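Local coordinates for protein putative cell surface hydrolase (Lactobacillus plantarum, PDB 3LP5) that probably works as a cell-surface hydrolase of the alpha/beta hydrolase superfamily, its natural substrate being unknown, at residues A[86-91]-A[95-100]; A[114-119]-A[126-131]; A[135-140]-A[181-186]. One frame throughout, in Å; residues are numbered along the deposited sequence.

Contact 1 of 3, residues A[86-91]-A[95-100]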
loop_
_atom_site.group_PDB
_atom_site.type_symbol
_atom_site.label_atom_id
_atom_site.label_comp_id
_atom_site.label_asym_id
_atom_site.label_seq_id
_atom_site.Cartn_x
_atom_site.Cartn_y
_atom_site.Cartn_z
ATOM N N THR A 86 -5.501 -14.052 -5.435
ATOM C CA THR A 86 -6.241 -15.155 -4.811
ATOM C C THR A 86 -7.056 -14.683 -3.609
ATOM O O THR A 86 -8.163 -15.075 -3.453
ATOM C CB THR A 86 -5.270 -16.292 -4.367
ATOM O OG1 THR A 86 -4.572 -16.721 -5.531
ATOM C CG2 THR A 86 -6.020 -17.507 -3.753
ATOM N N ALA A 87 -6.485 -13.839 -2.744
ATOM C CA ALA A 87 -7.167 -13.430 -1.565
ATOM C C ALA A 87 -8.272 -12.436 -1.969
ATOM O O ALA A 87 -9.384 -12.481 -1.480
ATOM C CB ALA A 87 -6.166 -12.776 -0.548
ATOM N N PHE A 88 -7.965 -11.568 -2.909
ATOM C CA PHE A 88 -8.928 -10.566 -3.329
ATOM C C PHE A 88 -10.148 -11.283 -3.889
ATOM O O PHE A 88 -11.273 -10.952 -3.569
ATOM C CB PHE A 88 -8.285 -9.659 -4.394
ATOM C CG PHE A 88 -9.122 -8.497 -4.779
ATOM C CD1 PHE A 88 -9.148 -7.354 -3.965
ATOM C CD2 PHE A 88 -9.859 -8.523 -5.950
ATOM C CE1 PHE A 88 -9.901 -6.215 -4.319
ATOM C CE2 PHE A 88 -10.658 -7.410 -6.308
ATOM C CZ PHE A 88 -10.668 -6.238 -5.480
ATOM N N LYS A 89 -9.931 -12.294 -4.729
ATOM C CA LYS A 89 -11.084 -13.013 -5.278
ATOM C C LYS A 89 -11.881 -13.727 -4.228
ATOM O O LYS A 89 -13.080 -13.729 -4.307
ATOM C CB LYS A 89 -10.713 -13.943 -6.438
ATOM C CG LYS A 89 -10.324 -13.128 -7.653
ATOM C CD LYS A 89 -10.336 -13.974 -8.873
ATOM C CE LYS A 89 -9.299 -15.035 -8.744
ATOM N NZ LYS A 89 -9.039 -15.655 -10.064
ATOM N N ALA A 90 -11.224 -14.279 -3.216
ATOM C CA ALA A 90 -11.960 -14.925 -2.124
ATOM C C ALA A 90 -12.829 -13.906 -1.399
ATOM O O ALA A 90 -13.949 -14.198 -1.012
ATOM C CB ALA A 90 -10.990 -15.597 -1.148
ATOM N N LEU A 91 -12.318 -12.684 -1.249
ATOM C CA LEU A 91 -13.077 -11.635 -0.566
ATOM C C LEU A 91 -14.290 -11.127 -1.374
ATOM O O LEU A 91 -15.363 -10.900 -0.847
ATOM C CB LEU A 91 -12.138 -10.482 -0.245
ATOM C CG LEU A 91 -11.136 -10.738 0.875
ATOM C CD1 LEU A 91 -10.028 -9.638 0.740
ATOM C CD2 LEU A 91 -11.859 -10.690 2.245
ATOM N N TYR A 95 -17.962 -11.010 0.301
ATOM C CA TYR A 95 -18.511 -9.714 0.644
ATOM C C TYR A 95 -18.862 -8.931 -0.588
ATOM O O TYR A 95 -18.150 -8.943 -1.580
ATOM C CB TYR A 95 -17.493 -8.916 1.470
ATOM C CG TYR A 95 -17.084 -9.607 2.744
ATOM C CD1 TYR A 95 -17.870 -9.546 3.870
ATOM C CD2 TYR A 95 -15.863 -10.291 2.832
ATOM C CE1 TYR A 95 -17.493 -10.165 5.072
ATOM C CE2 TYR A 95 -15.477 -10.935 4.036
ATOM C CZ TYR A 95 -16.300 -10.868 5.142
ATOM O OH TYR A 95 -15.921 -11.490 6.323
ATOM N N HIS A 96 -19.932 -8.182 -0.501
ATOM C CA HIS A 96 -20.333 -7.371 -1.614
ATOM C C HIS A 96 -19.754 -5.923 -1.447
ATOM O O HIS A 96 -20.304 -5.063 -0.715
ATOM C CB HIS A 96 -21.858 -7.421 -1.666
ATOM C CG HIS A 96 -22.460 -6.671 -2.810
ATOM N ND1 HIS A 96 -23.692 -6.040 -2.720
ATOM C CD2 HIS A 96 -21.982 -6.400 -4.054
ATOM C CE1 HIS A 96 -23.960 -5.437 -3.867
ATOM N NE2 HIS A 96 -22.941 -5.644 -4.695
ATOM N N PHE A 97 -18.633 -5.657 -2.087
ATOM C CA PHE A 97 -18.149 -4.291 -2.162
ATOM C C PHE A 97 -17.790 -4.034 -3.601
ATOM O O PHE A 97 -17.258 -4.937 -4.261
ATOM C CB PHE A 97 -16.980 -4.059 -1.208
ATOM C CG PHE A 97 -15.804 -4.973 -1.441
ATOM C CD1 PHE A 97 -14.697 -4.520 -2.150
ATOM C CD2 PHE A 97 -15.785 -6.280 -0.923
ATOM C CE1 PHE A 97 -13.590 -5.390 -2.372
ATOM C CE2 PHE A 97 -14.688 -7.146 -1.129
ATOM C CZ PHE A 97 -13.598 -6.706 -1.844
ATOM N N ASN A 98 -18.094 -2.855 -4.128
ATOM C CA ASN A 98 -17.647 -2.609 -5.494
ATOM C C ASN A 98 -16.645 -1.479 -5.627
ATOM O O ASN A 98 -16.318 -1.081 -6.724
ATOM C CB ASN A 98 -18.802 -2.542 -6.506
ATOM C CG ASN A 98 -19.634 -1.302 -6.332
ATOM O OD1 ASN A 98 -19.342 -0.454 -5.474
ATOM N ND2 ASN A 98 -20.681 -1.173 -7.138
ATOM N N HIS A 99 -16.151 -1.009 -4.493
ATOM C CA HIS A 99 -15.190 0.095 -4.399
ATOM C C HIS A 99 -14.272 -0.285 -3.222
ATOM O O HIS A 99 -14.767 -0.907 -2.255
ATOM C CB HIS A 99 -15.903 1.455 -4.102
ATOM C CG HIS A 99 -16.468 2.129 -5.322
ATOM N ND1 HIS A 99 -17.785 1.969 -5.729
ATOM C CD2 HIS A 99 -15.899 2.971 -6.226
ATOM C CE1 HIS A 99 -17.995 2.677 -6.832
ATOM N NE2 HIS A 99 -16.868 3.299 -7.150
ATOM N N PHE A 100 -12.965 0.024 -3.305
ATOM C CA PHE A 100 -12.074 -0.190 -2.156
ATOM C C PHE A 100 -10.890 0.793 -2.192
ATOM O O PHE A 100 -10.671 1.506 -3.188
ATOM C CB PHE A 100 -11.561 -1.665 -2.089
ATOM C CG PHE A 100 -10.626 -2.030 -3.207
ATOM C CD1 PHE A 100 -9.287 -2.110 -2.997
ATOM C CD2 PHE A 100 -11.125 -2.289 -4.497
ATOM C CE1 PHE A 100 -8.392 -2.461 -4.025
ATOM C CE2 PHE A 100 -10.235 -2.619 -5.576
ATOM C CZ PHE A 100 -8.877 -2.715 -5.343
#

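Contact 2 of 3, residues A[114-119]-A[126-131]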
loop_
_atom_site.group_PDB
_atom_site.type_symbol
_atom_site.label_atom_id
_atom_site.label_comp_id
_atom_site.label_asym_id
_atom_site.label_seq_id
_atom_site.Cartn_x
_atom_site.Cartn_y
_atom_site.Cartn_z
ATOM N N LEU A 114 1.464 -4.327 -9.076
ATOM C CA LEU A 114 1.494 -5.359 -10.063
ATOM C C LEU A 114 0.051 -5.963 -10.149
ATOM O O LEU A 114 -0.477 -6.185 -11.235
ATOM C CB LEU A 114 2.587 -6.394 -9.685
ATOM C CG LEU A 114 2.862 -7.458 -10.744
ATOM C CD1 LEU A 114 3.312 -6.834 -12.059
ATOM C CD2 LEU A 114 3.911 -8.488 -10.234
ATOM N N PHE A 115 -0.570 -6.218 -9.005
ATOM C CA PHE A 115 -1.959 -6.700 -8.981
ATOM C C PHE A 115 -2.869 -5.729 -9.767
ATOM O O PHE A 115 -3.687 -6.191 -10.577
ATOM C CB PHE A 115 -2.445 -6.828 -7.544
ATOM C CG PHE A 115 -3.937 -6.985 -7.421
ATOM C CD1 PHE A 115 -4.526 -8.233 -7.568
ATOM C CD2 PHE A 115 -4.744 -5.881 -7.215
ATOM C CE1 PHE A 115 -5.920 -8.384 -7.496
ATOM C CE2 PHE A 115 -6.149 -6.018 -7.188
ATOM C CZ PHE A 115 -6.710 -7.264 -7.316
ATOM N N LEU A 116 -2.696 -4.397 -9.556
ATOM C CA LEU A 116 -3.599 -3.446 -10.195
ATOM C C LEU A 116 -3.386 -3.389 -11.704
ATOM O O LEU A 116 -4.348 -3.238 -12.459
ATOM C CB LEU A 116 -3.500 -2.059 -9.607
ATOM C CG LEU A 116 -3.856 -2.005 -8.117
ATOM C CD1 LEU A 116 -3.413 -0.636 -7.650
ATOM C CD2 LEU A 116 -5.387 -2.240 -7.838
ATOM N N GLU A 117 -2.136 -3.568 -12.134
ATOM C CA GLU A 117 -1.792 -3.487 -13.564
ATOM C C GLU A 117 -2.283 -4.727 -14.312
ATOM O O GLU A 117 -2.685 -4.598 -15.465
ATOM C CB GLU A 117 -0.264 -3.457 -13.778
ATOM C CG GLU A 117 0.364 -2.194 -13.323
ATOM C CD GLU A 117 1.865 -2.220 -13.448
ATOM O OE1 GLU A 117 2.446 -3.291 -13.392
ATOM O OE2 GLU A 117 2.474 -1.166 -13.630
ATOM N N ARG A 118 -2.198 -5.909 -13.665
ATOM C CA ARG A 118 -2.411 -7.200 -14.340
ATOM C C ARG A 118 -3.672 -7.975 -13.960
ATOM O O ARG A 118 -4.250 -8.681 -14.818
ATOM C CB ARG A 118 -1.187 -8.088 -14.135
ATOM C CG ARG A 118 0.099 -7.431 -14.634
ATOM C CD ARG A 118 1.185 -8.454 -14.722
ATOM N NE ARG A 118 1.112 -9.133 -16.021
ATOM C CZ ARG A 118 1.984 -10.046 -16.443
ATOM N NH1 ARG A 118 2.989 -10.388 -15.643
ATOM N NH2 ARG A 118 1.862 -10.598 -17.675
ATOM N N TYR A 119 -4.111 -7.856 -12.696
ATOM C CA TYR A 119 -5.082 -8.825 -12.179
ATOM C C TYR A 119 -6.403 -8.225 -11.751
ATOM O O TYR A 119 -7.421 -8.923 -11.679
ATOM C CB TYR A 119 -4.457 -9.609 -11.009
ATOM C CG TYR A 119 -3.178 -10.320 -11.401
ATOM C CD1 TYR A 119 -3.080 -10.963 -12.625
ATOM C CD2 TYR A 119 -2.049 -10.329 -10.528
ATOM C CE1 TYR A 119 -1.873 -11.586 -13.014
ATOM C CE2 TYR A 119 -0.868 -10.962 -10.908
ATOM C CZ TYR A 119 -0.804 -11.590 -12.135
ATOM O OH TYR A 119 0.321 -12.275 -12.495
ATOM N N VAL A 126 -15.394 -4.376 -9.648
ATOM C CA VAL A 126 -14.834 -3.866 -8.398
ATOM C C VAL A 126 -13.766 -2.826 -8.709
ATOM O O VAL A 126 -12.749 -3.132 -9.365
ATOM C CB VAL A 126 -14.244 -5.019 -7.572
ATOM C CG1 VAL A 126 -13.893 -4.562 -6.157
ATOM C CG2 VAL A 126 -15.231 -6.147 -7.511
ATOM N N HIS A 127 -13.966 -1.589 -8.270
ATOM C CA HIS A 127 -12.975 -0.546 -8.611
ATOM C C HIS A 127 -12.181 -0.014 -7.408
ATOM O O HIS A 127 -12.721 0.051 -6.315
ATOM C CB HIS A 127 -13.660 0.596 -9.341
ATOM C CG HIS A 127 -14.462 0.135 -10.518
ATOM N ND1 HIS A 127 -15.840 0.030 -10.484
ATOM C CD2 HIS A 127 -14.080 -0.332 -11.734
ATOM C CE1 HIS A 127 -16.278 -0.441 -11.640
ATOM N NE2 HIS A 127 -15.230 -0.679 -12.413
ATOM N N ILE A 128 -10.908 0.357 -7.637
ATOM C CA ILE A 128 -10.096 0.971 -6.592
ATOM C C ILE A 128 -10.276 2.475 -6.712
ATOM O O ILE A 128 -10.344 2.981 -7.801
ATOM C CB ILE A 128 -8.636 0.546 -6.690
ATOM C CG1 ILE A 128 -7.815 1.094 -5.505
ATOM C CG2 ILE A 128 -8.042 0.899 -8.071
ATOM C CD1 ILE A 128 -6.448 0.700 -5.581
ATOM N N ASP A 129 -10.412 3.165 -5.593
ATOM C CA ASP A 129 -10.590 4.623 -5.598
ATOM C C ASP A 129 -9.268 5.326 -5.298
ATOM O O ASP A 129 -8.904 6.348 -5.942
ATOM C CB ASP A 129 -11.602 5.062 -4.513
ATOM C CG ASP A 129 -13.054 4.690 -4.847
ATOM O OD1 ASP A 129 -13.327 4.201 -5.978
ATOM O OD2 ASP A 129 -13.952 4.896 -3.978
ATOM N N ARG A 130 -8.568 4.810 -4.291
ATOM C CA ARG A 130 -7.322 5.416 -3.810
ATOM C C ARG A 130 -6.295 4.341 -3.419
ATOM O O ARG A 130 -6.679 3.309 -2.887
ATOM C CB ARG A 130 -7.594 6.317 -2.619
ATOM C CG ARG A 130 -8.466 7.516 -3.015
ATOM C CD ARG A 130 -8.469 8.646 -1.946
ATOM N NE ARG A 130 -9.190 8.139 -0.786
ATOM C CZ ARG A 130 -10.468 8.410 -0.531
ATOM N NH1 ARG A 130 -11.141 9.175 -1.362
ATOM N NH2 ARG A 130 -11.059 7.902 0.545
ATOM N N LEU A 131 -5.033 4.587 -3.776
ATOM C CA LEU A 131 -3.829 3.815 -3.390
ATOM C C LEU A 131 -2.790 4.677 -2.659
ATOM O O LEU A 131 -2.387 5.743 -3.140
ATOM C CB LEU A 131 -3.170 3.189 -4.643
ATOM C CG LEU A 131 -1.824 2.459 -4.397
ATOM C CD1 LEU A 131 -1.979 1.224 -3.439
ATOM C CD2 LEU A 131 -1.245 2.139 -5.797
#

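Contact 3 of 3, residues A[135-140]-A[181-186]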
loop_
_atom_site.group_PDB
_atom_site.type_symbol
_atom_site.label_atom_id
_atom_site.label_comp_id
_atom_site.label_asym_id
_atom_site.label_seq_id
_atom_site.Cartn_x
_atom_site.Cartn_y
_atom_site.Cartn_z
ATOM N N ALA A 135 7.146 4.013 1.210
ATOM C CA ALA A 135 8.527 3.551 0.969
ATOM C C ALA A 135 8.641 2.282 0.128
ATOM O O ALA A 135 9.338 1.313 0.488
ATOM C CB ALA A 135 9.282 3.401 2.329
ATOM N N SER A 136 7.970 2.270 -1.025
ATOM C CA SER A 136 7.952 1.045 -1.832
ATOM C C SER A 136 9.113 1.117 -2.809
ATOM O O SER A 136 9.260 2.112 -3.528
ATOM C CB SER A 136 6.620 0.900 -2.563
ATOM O OG SER A 136 5.537 0.722 -1.629
ATOM N N PRO A 137 9.971 0.078 -2.824
ATOM C CA PRO A 137 11.145 0.120 -3.643
ATOM C C PRO A 137 10.915 -0.224 -5.133
ATOM O O PRO A 137 11.253 -1.333 -5.596
ATOM C CB PRO A 137 12.071 -0.877 -2.939
ATOM C CG PRO A 137 11.144 -1.921 -2.385
ATOM C CD PRO A 137 9.902 -1.164 -2.001
ATOM N N TYR A 138 10.416 0.750 -5.903
ATOM C CA TYR A 138 10.070 0.498 -7.316
ATOM C C TYR A 138 11.231 0.049 -8.197
ATOM O O TYR A 138 10.981 -0.568 -9.217
ATOM C CB TYR A 138 9.376 1.724 -7.912
ATOM C CG TYR A 138 7.996 1.954 -7.269
ATOM C CD1 TYR A 138 6.898 1.207 -7.683
ATOM C CD2 TYR A 138 7.822 2.894 -6.251
ATOM C CE1 TYR A 138 5.635 1.382 -7.089
ATOM C CE2 TYR A 138 6.517 3.133 -5.670
ATOM C CZ TYR A 138 5.471 2.320 -6.064
ATOM O OH TYR A 138 4.207 2.515 -5.488
ATOM N N ASN A 139 12.473 0.398 -7.813
ATOM C CA ASN A 139 13.643 -0.066 -8.458
ATOM C C ASN A 139 14.489 -0.958 -7.535
ATOM O O ASN A 139 15.706 -0.993 -7.650
ATOM C CB ASN A 139 14.498 1.101 -8.994
ATOM C CG ASN A 139 15.385 0.662 -10.129
ATOM O OD1 ASN A 139 14.993 -0.202 -10.928
ATOM N ND2 ASN A 139 16.556 1.268 -10.249
ATOM N N MET A 140 13.826 -1.660 -6.632
ATOM C CA MET A 140 14.485 -2.657 -5.767
ATOM C C MET A 140 15.576 -1.984 -4.936
ATOM O O MET A 140 15.327 -0.901 -4.366
ATOM C CB MET A 140 14.979 -3.869 -6.589
ATOM C CG MET A 140 13.856 -4.775 -7.109
ATOM S SD MET A 140 12.783 -5.873 -6.000
ATOM C CE MET A 140 11.696 -4.756 -5.264
ATOM N N GLY A 181 17.391 -2.722 7.661
ATOM C CA GLY A 181 16.690 -2.752 6.369
ATOM C C GLY A 181 16.416 -1.288 6.020
ATOM O O GLY A 181 15.932 -0.520 6.896
ATOM N N THR A 182 16.805 -0.866 4.811
ATOM C CA THR A 182 16.323 0.410 4.267
ATOM C C THR A 182 16.329 0.366 2.719
ATOM O O THR A 182 17.092 -0.363 2.113
ATOM C CB THR A 182 16.943 1.759 4.960
ATOM O OG1 THR A 182 17.842 2.478 4.099
ATOM C CG2 THR A 182 17.533 1.558 6.367
ATOM N N VAL A 183 15.435 1.104 2.091
ATOM C CA VAL A 183 15.387 1.187 0.644
ATOM C C VAL A 183 15.886 2.622 0.285
ATOM O O VAL A 183 15.610 3.582 1.011
ATOM C CB VAL A 183 13.955 0.949 0.121
ATOM C CG1 VAL A 183 13.490 -0.450 0.498
ATOM C CG2 VAL A 183 12.982 1.941 0.706
ATOM N N PRO A 184 16.624 2.759 -0.839
ATOM C CA PRO A 184 17.108 4.097 -1.177
ATOM C C PRO A 184 16.032 4.959 -1.772
ATOM O O PRO A 184 15.138 4.472 -2.512
ATOM C CB PRO A 184 18.208 3.850 -2.198
ATOM C CG PRO A 184 18.166 2.486 -2.537
ATOM C CD PRO A 184 17.246 1.713 -1.659
ATOM N N TYR A 185 16.127 6.235 -1.455
ATOM C CA TYR A 185 15.249 7.229 -2.016
ATOM C C TYR A 185 15.200 7.137 -3.551
ATOM O O TYR A 185 14.129 7.214 -4.118
ATOM C CB TYR A 185 15.648 8.638 -1.556
ATOM C CG TYR A 185 14.883 9.637 -2.352
ATOM C CD1 TYR A 185 13.515 9.821 -2.115
ATOM C CD2 TYR A 185 15.477 10.294 -3.440
ATOM C CE1 TYR A 185 12.760 10.730 -2.867
ATOM C CE2 TYR A 185 14.720 11.181 -4.240
ATOM C CZ TYR A 185 13.365 11.395 -3.931
ATOM O OH TYR A 185 12.597 12.243 -4.675
ATOM N N ASN A 186 16.343 6.922 -4.215
ATOM C CA ASN A 186 16.385 6.823 -5.700
ATOM C C ASN A 186 15.525 5.704 -6.249
ATOM O O ASN A 186 14.930 5.849 -7.314
ATOM C CB ASN A 186 17.820 6.695 -6.244
ATOM C CG ASN A 186 18.621 7.995 -6.095
ATOM O OD1 ASN A 186 18.064 9.043 -5.823
ATOM N ND2 ASN A 186 19.913 7.924 -6.272
#

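Contact 1 of 3, residues A[86-91]-A[95-100]
The backbone of L91, near the end of helix 74-92, and that of Y95 come together with their CA atoms 5.9 Å apart, joined by a nearly straight bond in which Y95 N donates to L91 O at 2.8 Å (167° at the hydrogen). From there 95-100 runs on as a loop past the helix and becomes a strand at H99. The L91 carbonyl is hemmed in by rings as well: it lies near the plane of Y95 at the ring's edge, and likewise at the edge of F97, whose CE2 is 3.8 Å from L91 O. Beside it, L91 CD2 rests 4.0 Å from Y95 CE2, the two side chains meeting at a slant. Helix 74-92 connects strand 62-67 to strand 99-105, with strand 7-10 between them in the sheet, and this contact lies where the chain comes off the helix toward strand 99-105 of the alpha/beta hydrolase fold. Further in, three phenylalanines gather. F88 holds its CG anti to the backbone N (chi1 -173°), which carries the ring forward to F100. F88 CZ reaches F100 CE2 at 3.6 Å, while F88 CE1 sits over one face of the F100 ring, offset toward its rim. The planes are inclined at 56° and the centroids lie 5.1 Å apart. F97 meets the same F88 ring more loosely, CE1 to CE1 at 4.3 Å. An alanine in place of F100 would probably leave a gap beside F88 CE1 and CZ, where the F100 ring had lain. F88 also meets the ring of F115 from helix 107-118, and L91 leans on L38 and L40 of strand 37-42 and on I63 and I65 of strand 62-67.

Contact 2 of 3, residues A[114-119]-A[126-131]
I128 is the first residue of 126-131 to touch 114-119, and its CA lies 8.6 Å from that of L116, the shortest CA separation between the two segments. CG1 of I128 stands anti to the backbone N (chi1 -175°) and the chain runs on fully extended, bringing CD1 up to the fork of L116: it is 3.9 Å from L116 CD2 and equally far from L116 CD1. The other branch, I128 CG2, is 4.1 Å from L116 CD2, and the two side chains cross at about a right angle. D129 and R130 face elsewhere; D129 bonds through its backbone to F100 on the neighbouring strand, and R130 NE to L231 O. L131 again turns its side chain toward the helix, and its CD2 meets L116 CD1 at 4.0 Å. One leucine therefore lies across both residues, fastening the helix of the beta-alpha-beta unit 99-105, 107-118, 127-134 to its second strand. All three side chains are buried, and only methyl groups meet. With no polar group to set a direction, the fit rests on shape and the exclusion of water.

Contact 3 of 3, residues A[135-140]-A[181-186]
The loop that leaves the end of strand 127-134 meets the approach to helix 185-188, and V183 is the residue that bridges them. V183 turns its side chain toward 135-140 and divides it between two neighbours. With CG1 anti to its carbonyl carbon (chi1 -62°), that methyl comes against the ring of P137, 3.7 Å from CB and 4.0 Å from CG. The second methyl, CG2, goes to A135 instead, lying 3.7 Å from the backbone O and 4.3 Å from CB. The proline ring and the valine are set at a slant to each other, and the valine fork has one methyl on P137 and the other by the A135 carbonyl. P137 is the centre of an inverse gamma turn and the first residue of a type I beta turn ending at M140, closed by M140 N to P137 O at 2.8 Å; these two turns swing the chain round and leave the proline ring on the V183 side. In alpha/beta hydrolases, loops at the C-terminal ends of the parallel strands surround the active site, and P137 does lie near the residues of a GxSxG pattern, the probable nucleophile elbow of this hydrolase, with its side chain on N107 of helix 107-118. S136, pointing away from V183, bonds through OG to S106 O, the central serine of that pattern. Beyond the turn the contact becomes looser: the carbonyl O of M140 comes 4.2 Å from P184 CD, P184 being the N-cap residue of helix 185-188. The same M140 O accepts a hydrogen bond from S187 OG, a polar tie between loop and helix.

The three contacts follow one another along the chain, and all belong to one mixed sheet and the helices and loops packed about it. Contacts 1 and 2 are neighbours, their centres 12 Å apart: strands 99-105 and 127-134 lie side by side, and F100 CZ packs 3.5 Å from I128 CB, so the two contacts pack against each other. Contact 3 starts just past the end of strand 127-134, its centre 21 Å from that of contact 2 and 29 Å from that of contact 1, across the chain's centre from contact 1. The first two lie in the packing of helices on the sheet, while the third joins loops near the probable nucleophile elbow.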